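Local atomic coordinates of transcriptional regulator, LacI family (Lactobacillus brevis, PDB entry 3JY6), a protein that probably binds DNA at regulatory sites and controls transcription, as other LacI-family regulators do. Residues F43-L56 with F64-T77. Numbering follows the deposited sequence.
Sequences FDANADIEREKTLL and FDGLILQSFSNPQT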
loop_
_atom_site.group_PDB
_atom_site.type_symbol
_atom_site.label_atom_id
_atom_site.label_comp_id
_atom_site.label_asym_id
_atom_site.label_seq_id
_atom_site.Cartn_x
_atom_site.Cartn_y
_atom_site.Cartn_z
ATOM N N PHE A 43 -3.328 12.390 -4.323
ATOM C CA PHE A 43 -4.590 12.684 -3.661
ATOM C C PHE A 43 -5.326 11.353 -3.531
ATOM O O PHE A 43 -5.334 10.547 -4.468
ATOM C CB PHE A 43 -5.436 13.648 -4.511
ATOM C CG PHE A 43 -4.915 15.064 -4.540
ATOM C CD1 PHE A 43 -5.345 15.999 -3.604
ATOM C CD2 PHE A 43 -3.971 15.451 -5.489
ATOM C CE1 PHE A 43 -4.842 17.307 -3.610
ATOM C CE2 PHE A 43 -3.462 16.750 -5.502
ATOM C CZ PHE A 43 -3.899 17.679 -4.558
ATOM N N ASP A 44 -5.960 11.148 -2.380
ATOM C CA ASP A 44 -6.689 9.919 -2.085
ATOM C C ASP A 44 -8.213 10.136 -2.107
ATOM O O ASP A 44 -8.767 10.812 -1.251
ATOM C CB ASP A 44 -6.217 9.402 -0.713
ATOM C CG ASP A 44 -7.006 8.209 -0.211
ATOM O OD1 ASP A 44 -7.392 7.335 -1.021
ATOM O OD2 ASP A 44 -7.218 8.144 1.022
ATOM N N ALA A 45 -8.883 9.563 -3.102
ATOM C CA ALA A 45 -10.335 9.695 -3.206
ATOM C C ALA A 45 -11.010 8.896 -2.081
ATOM O O ALA A 45 -12.186 9.114 -1.762
ATOM C CB ALA A 45 -10.808 9.223 -4.569
ATOM N N ASN A 46 -10.257 7.970 -1.487
ATOM C CA ASN A 46 -10.749 7.172 -0.365
ATOM C C ASN A 46 -12.104 6.521 -0.657
ATOM O O ASN A 46 -12.966 6.429 0.207
ATOM C CB ASN A 46 -10.827 8.080 0.871
ATOM C CG ASN A 46 -10.894 7.306 2.180
ATOM O OD1 ASN A 46 -10.480 6.144 2.263
ATOM N ND2 ASN A 46 -11.394 7.962 3.221
ATOM N N ALA A 47 -12.273 6.081 -1.899
ATOM C CA ALA A 47 -13.494 5.426 -2.362
ATOM C C ALA A 47 -14.761 6.270 -2.238
ATOM O O ALA A 47 -15.866 5.738 -2.324
ATOM C CB ALA A 47 -13.678 4.104 -1.630
ATOM N N ASP A 48 -14.615 7.577 -2.036
ATOM C CA ASP A 48 -15.784 8.442 -1.915
ATOM C C ASP A 48 -15.832 9.418 -3.096
ATOM O O ASP A 48 -14.921 10.222 -3.300
ATOM C CB ASP A 48 -15.753 9.198 -0.580
ATOM C CG ASP A 48 -16.973 10.074 -0.381
ATOM O OD1 ASP A 48 -18.028 9.763 -0.975
ATOM O OD2 ASP A 48 -16.884 11.066 0.378
ATOM N N ILE A 49 -16.896 9.326 -3.888
ATOM C CA ILE A 49 -17.048 10.189 -5.050
ATOM C C ILE A 49 -17.269 11.637 -4.630
ATOM O O ILE A 49 -16.980 12.557 -5.388
ATOM C CB ILE A 49 -18.210 9.708 -5.965
ATOM C CG1 ILE A 49 -18.325 10.620 -7.195
ATOM C CG2 ILE A 49 -19.520 9.699 -5.193
ATOM C CD1 ILE A 49 -17.115 10.600 -8.100
ATOM N N GLU A 50 -17.785 11.839 -3.420
ATOM C CA GLU A 50 -17.997 13.191 -2.906
ATOM C C GLU A 50 -16.646 13.762 -2.478
ATOM O O GLU A 50 -16.341 14.939 -2.693
ATOM C CB GLU A 50 -18.945 13.172 -1.704
ATOM C CG GLU A 50 -20.414 13.120 -2.080
ATOM C CD GLU A 50 -20.760 14.120 -3.169
ATOM O OE1 GLU A 50 -20.606 13.782 -4.361
ATOM O OE2 GLU A 50 -21.167 15.250 -2.836
ATOM N N ARG A 51 -15.835 12.904 -1.867
ATOM C CA ARG A 51 -14.511 13.299 -1.419
ATOM C C ARG A 51 -13.743 13.769 -2.646
ATOM O O ARG A 51 -13.083 14.808 -2.636
ATOM C CB ARG A 51 -13.806 12.106 -0.771
ATOM C CG ARG A 51 -12.388 12.387 -0.293
ATOM C CD ARG A 51 -12.311 13.584 0.650
ATOM N NE ARG A 51 -10.943 13.817 1.097
ATOM C CZ ARG A 51 -10.525 14.921 1.714
ATOM N NH1 ARG A 51 -11.376 15.913 1.965
ATOM N NH2 ARG A 51 -9.248 15.036 2.069
ATOM N N GLU A 52 -13.857 12.994 -3.714
ATOM C CA GLU A 52 -13.184 13.309 -4.957
ATOM C C GLU A 52 -13.529 14.718 -5.468
ATOM O O GLU A 52 -12.648 15.452 -5.929
ATOM C CB GLU A 52 -13.544 12.253 -6.000
ATOM C CG GLU A 52 -12.903 12.454 -7.342
ATOM C CD GLU A 52 -12.861 11.168 -8.165
ATOM O OE1 GLU A 52 -12.450 11.230 -9.336
ATOM O OE2 GLU A 52 -13.230 10.095 -7.637
ATOM N N LYS A 53 -14.801 15.094 -5.381
ATOM C CA LYS A 53 -15.248 16.408 -5.854
ATOM C C LYS A 53 -14.579 17.548 -5.110
ATOM O O LYS A 53 -14.196 18.559 -5.715
ATOM C CB LYS A 53 -16.770 16.546 -5.728
ATOM C CG LYS A 53 -17.549 15.861 -6.827
ATOM C CD LYS A 53 -19.036 15.879 -6.510
ATOM C CE LYS A 53 -19.821 15.234 -7.622
ATOM N NZ LYS A 53 -19.613 15.978 -8.884
ATOM N N THR A 54 -14.429 17.406 -3.797
ATOM C CA THR A 54 -13.785 18.480 -3.059
ATOM C C THR A 54 -12.301 18.498 -3.381
ATOM O O THR A 54 -11.689 19.556 -3.382
ATOM C CB THR A 54 -14.019 18.383 -1.533
ATOM O OG1 THR A 54 -12.805 18.006 -0.869
ATOM C CG2 THR A 54 -15.145 17.413 -1.225
ATOM N N LEU A 55 -11.716 17.341 -3.692
ATOM C CA LEU A 55 -10.295 17.318 -4.042
ATOM C C LEU A 55 -10.125 18.055 -5.377
ATOM O O LEU A 55 -9.214 18.874 -5.544
ATOM C CB LEU A 55 -9.785 15.880 -4.157
ATOM C CG LEU A 55 -9.707 15.073 -2.853
ATOM C CD1 LEU A 55 -9.121 13.682 -3.140
ATOM C CD2 LEU A 55 -8.842 15.802 -1.841
ATOM N N LEU A 56 -11.018 17.772 -6.321
ATOM C CA LEU A 56 -10.960 18.427 -7.623
ATOM C C LEU A 56 -11.154 19.949 -7.485
ATOM O O LEU A 56 -10.486 20.736 -8.159
ATOM C CB LEU A 56 -12.036 17.852 -8.554
ATOM C CG LEU A 56 -11.796 16.478 -9.210
ATOM C CD1 LEU A 56 -13.120 15.990 -9.819
ATOM C CD2 LEU A 56 -10.690 16.572 -10.259
ATOM N N PHE A 64 -2.730 23.707 -10.181
ATOM C CA PHE A 64 -1.922 22.530 -10.450
ATOM C C PHE A 64 -1.849 22.581 -11.969
ATOM O O PHE A 64 -2.750 23.126 -12.601
ATOM C CB PHE A 64 -2.618 21.254 -9.950
ATOM C CG PHE A 64 -2.381 20.972 -8.489
ATOM C CD1 PHE A 64 -3.105 21.640 -7.506
ATOM C CD2 PHE A 64 -1.385 20.082 -8.092
ATOM C CE1 PHE A 64 -2.834 21.428 -6.138
ATOM C CE2 PHE A 64 -1.106 19.862 -6.730
ATOM C CZ PHE A 64 -1.825 20.530 -5.759
ATOM N N ASP A 65 -0.794 22.047 -12.569
ATOM C CA ASP A 65 -0.696 22.119 -14.020
ATOM C C ASP A 65 -1.239 20.937 -14.797
ATOM O O ASP A 65 -1.200 20.939 -16.026
ATOM C CB ASP A 65 0.746 22.384 -14.447
ATOM C CG ASP A 65 1.258 23.740 -13.970
ATOM O OD1 ASP A 65 0.437 24.609 -13.591
ATOM O OD2 ASP A 65 2.489 23.945 -13.983
ATOM N N GLY A 66 -1.766 19.942 -14.094
ATOM C CA GLY A 66 -2.296 18.776 -14.774
ATOM C C GLY A 66 -2.988 17.818 -13.828
ATOM O O GLY A 66 -2.787 17.864 -12.611
ATOM N N LEU A 67 -3.803 16.942 -14.397
ATOM C CA LEU A 67 -4.541 15.976 -13.617
ATOM C C LEU A 67 -4.451 14.586 -14.229
ATOM O O LEU A 67 -4.731 14.397 -15.413
ATOM C CB LEU A 67 -6.025 16.389 -13.525
ATOM C CG LEU A 67 -7.006 15.378 -12.914
ATOM C CD1 LEU A 67 -6.601 15.097 -11.481
ATOM C CD2 LEU A 67 -8.425 15.901 -12.969
ATOM N N ILE A 68 -4.028 13.623 -13.422
ATOM C CA ILE A 68 -3.983 12.240 -13.873
ATOM C C ILE A 68 -5.073 11.600 -13.026
ATOM O O ILE A 68 -5.011 11.598 -11.787
ATOM C CB ILE A 68 -2.615 11.595 -13.634
ATOM C CG1 ILE A 68 -1.548 12.356 -14.433
ATOM C CG2 ILE A 68 -2.661 10.145 -14.058
ATOM C CD1 ILE A 68 -0.167 11.760 -14.386
ATOM N N LEU A 69 -6.089 11.086 -13.702
ATOM C CA LEU A 69 -7.243 10.531 -13.015
ATOM C C LEU A 69 -7.356 9.008 -12.990
ATOM O O LEU A 69 -7.531 8.368 -14.025
ATOM C CB LEU A 69 -8.497 11.132 -13.649
ATOM C CG LEU A 69 -9.862 11.009 -12.986
ATOM C CD1 LEU A 69 -9.879 11.808 -11.685
ATOM C CD2 LEU A 69 -10.929 11.543 -13.953
ATOM N N GLN A 70 -7.258 8.428 -11.800
ATOM C CA GLN A 70 -7.385 6.984 -11.655
ATOM C C GLN A 70 -8.505 6.786 -10.645
ATOM O O GLN A 70 -8.380 6.001 -9.698
ATOM C CB GLN A 70 -6.068 6.377 -11.137
ATOM C CG GLN A 70 -5.973 4.844 -11.239
ATOM C CD GLN A 70 -6.311 4.136 -9.945
ATOM O OE1 GLN A 70 -5.673 4.360 -8.914
ATOM N NE2 GLN A 70 -7.314 3.261 -9.993
ATOM N N SER A 71 -9.592 7.527 -10.841
ATOM C CA SER A 71 -10.732 7.461 -9.940
ATOM C C SER A 71 -12.109 7.381 -10.602
ATOM O O SER A 71 -12.225 7.018 -11.771
ATOM C CB SER A 71 -10.671 8.637 -8.969
ATOM O OG SER A 71 -9.837 9.653 -9.491
ATOM N N PHE A 72 -13.138 7.747 -9.842
ATOM C CA PHE A 72 -14.536 7.657 -10.270
ATOM C C PHE A 72 -15.192 8.776 -11.087
ATOM O O PHE A 72 -16.161 8.520 -11.790
ATOM C CB PHE A 72 -15.397 7.422 -9.030
ATOM C CG PHE A 72 -14.704 6.644 -7.945
ATOM C CD1 PHE A 72 -14.413 5.291 -8.114
ATOM C CD2 PHE A 72 -14.351 7.264 -6.743
ATOM C CE1 PHE A 72 -13.781 4.559 -7.095
ATOM C CE2 PHE A 72 -13.722 6.549 -5.722
ATOM C CZ PHE A 72 -13.436 5.194 -5.896
ATOM N N SER A 73 -14.695 10.002 -10.985
ATOM C CA SER A 73 -15.283 11.139 -11.700
ATOM C C SER A 73 -15.460 10.980 -13.203
ATOM O O SER A 73 -14.503 10.645 -13.917
ATOM C CB SER A 73 -14.454 12.401 -11.452
ATOM O OG SER A 73 -14.573 12.845 -10.120
ATOM N N ASN A 74 -16.681 11.226 -13.684
ATOM C CA ASN A 74 -16.947 11.164 -15.117
ATOM C C ASN A 74 -16.542 12.538 -15.666
ATOM O O ASN A 74 -16.238 13.460 -14.901
ATOM C CB ASN A 74 -18.438 10.922 -15.419
ATOM C CG ASN A 74 -18.938 9.572 -14.933
ATOM O OD1 ASN A 74 -18.346 8.529 -15.225
ATOM N ND2 ASN A 74 -20.053 9.584 -14.201
ATOM N N PRO A 75 -16.525 12.689 -16.993
ATOM C CA PRO A 75 -16.155 13.967 -17.603
ATOM C C PRO A 75 -17.081 15.138 -17.258
ATOM O O PRO A 75 -16.603 16.267 -17.148
ATOM C CB PRO A 75 -16.137 13.640 -19.089
ATOM C CG PRO A 75 -15.682 12.199 -19.086
ATOM C CD PRO A 75 -16.533 11.614 -18.000
ATOM N N GLN A 76 -18.381 14.885 -17.081
ATOM C CA GLN A 76 -19.320 15.960 -16.738
ATOM C C GLN A 76 -18.891 16.619 -15.424
ATOM O O GLN A 76 -18.970 17.838 -15.272
ATOM C CB GLN A 76 -20.759 15.428 -16.591
ATOM C CG GLN A 76 -21.821 16.534 -16.646
ATOM C CD GLN A 76 -23.169 16.124 -16.059
ATOM O OE1 GLN A 76 -23.544 14.950 -16.079
ATOM N NE2 GLN A 76 -23.904 17.096 -15.544
ATOM N N THR A 77 -18.424 15.811 -14.479
ATOM C CA THR A 77 -17.967 16.316 -13.184
ATOM C C THR A 77 -16.651 17.103 -13.313
ATOM O O THR A 77 -16.486 18.184 -12.732
ATOM C CB THR A 77 -17.718 15.154 -12.176
ATOM O OG1 THR A 77 -18.933 14.432 -11.955
ATOM C CG2 THR A 77 -17.216 15.706 -10.840
#
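The carboxylate of E52 reaches from helix 49-60 into the loop S71-S73 and accepts three hydrogen bonds there. E52 OE1 takes two, from S73 N (3.0 Å) and from S73 OG (2.8 Å). Both donors come from the same face, well above the carboxylate plane. E52 OE2 uses its syn lone pair for F72 N, at 3.2 Å. CG of E52 lies anti to the backbone N (chi1 -180°) and the chain beyond it is extended, which carries the acid straight to the loop. With an alanine in its place, the N-H groups of F72 and S73 and the S73 hydroxyl would probably lose their shared acceptor, and the loop its tie to the helix. S71 OG lies beside OE1 but is hydrogen-bonded to I13 O on strand 9-14. The F72 ring crosses E52 obliquely, its plane 48° from the carboxylate. The ring edge meets A47 CA, 3.5 Å from F72 CZ. I49 CD1 packs on F72 CB. Further along the helix, L56 CD2 meets L67 CD2 at 3.6 Å, the two side chains crossing at about a right angle. F43 turns its edge to the face of F64 in an offset edge-to-face pair, centroids 5.6 Å apart. F43 also packs on V41 of the second subunit. Strand 39-44, helix 49-60 and strand 66-70 form a right-handed beta-alpha-beta crossover that passes over strand 9-14, as in the Rossmann-like N-terminal subdomain of LacI-family, periplasmic-binding-protein-like folds.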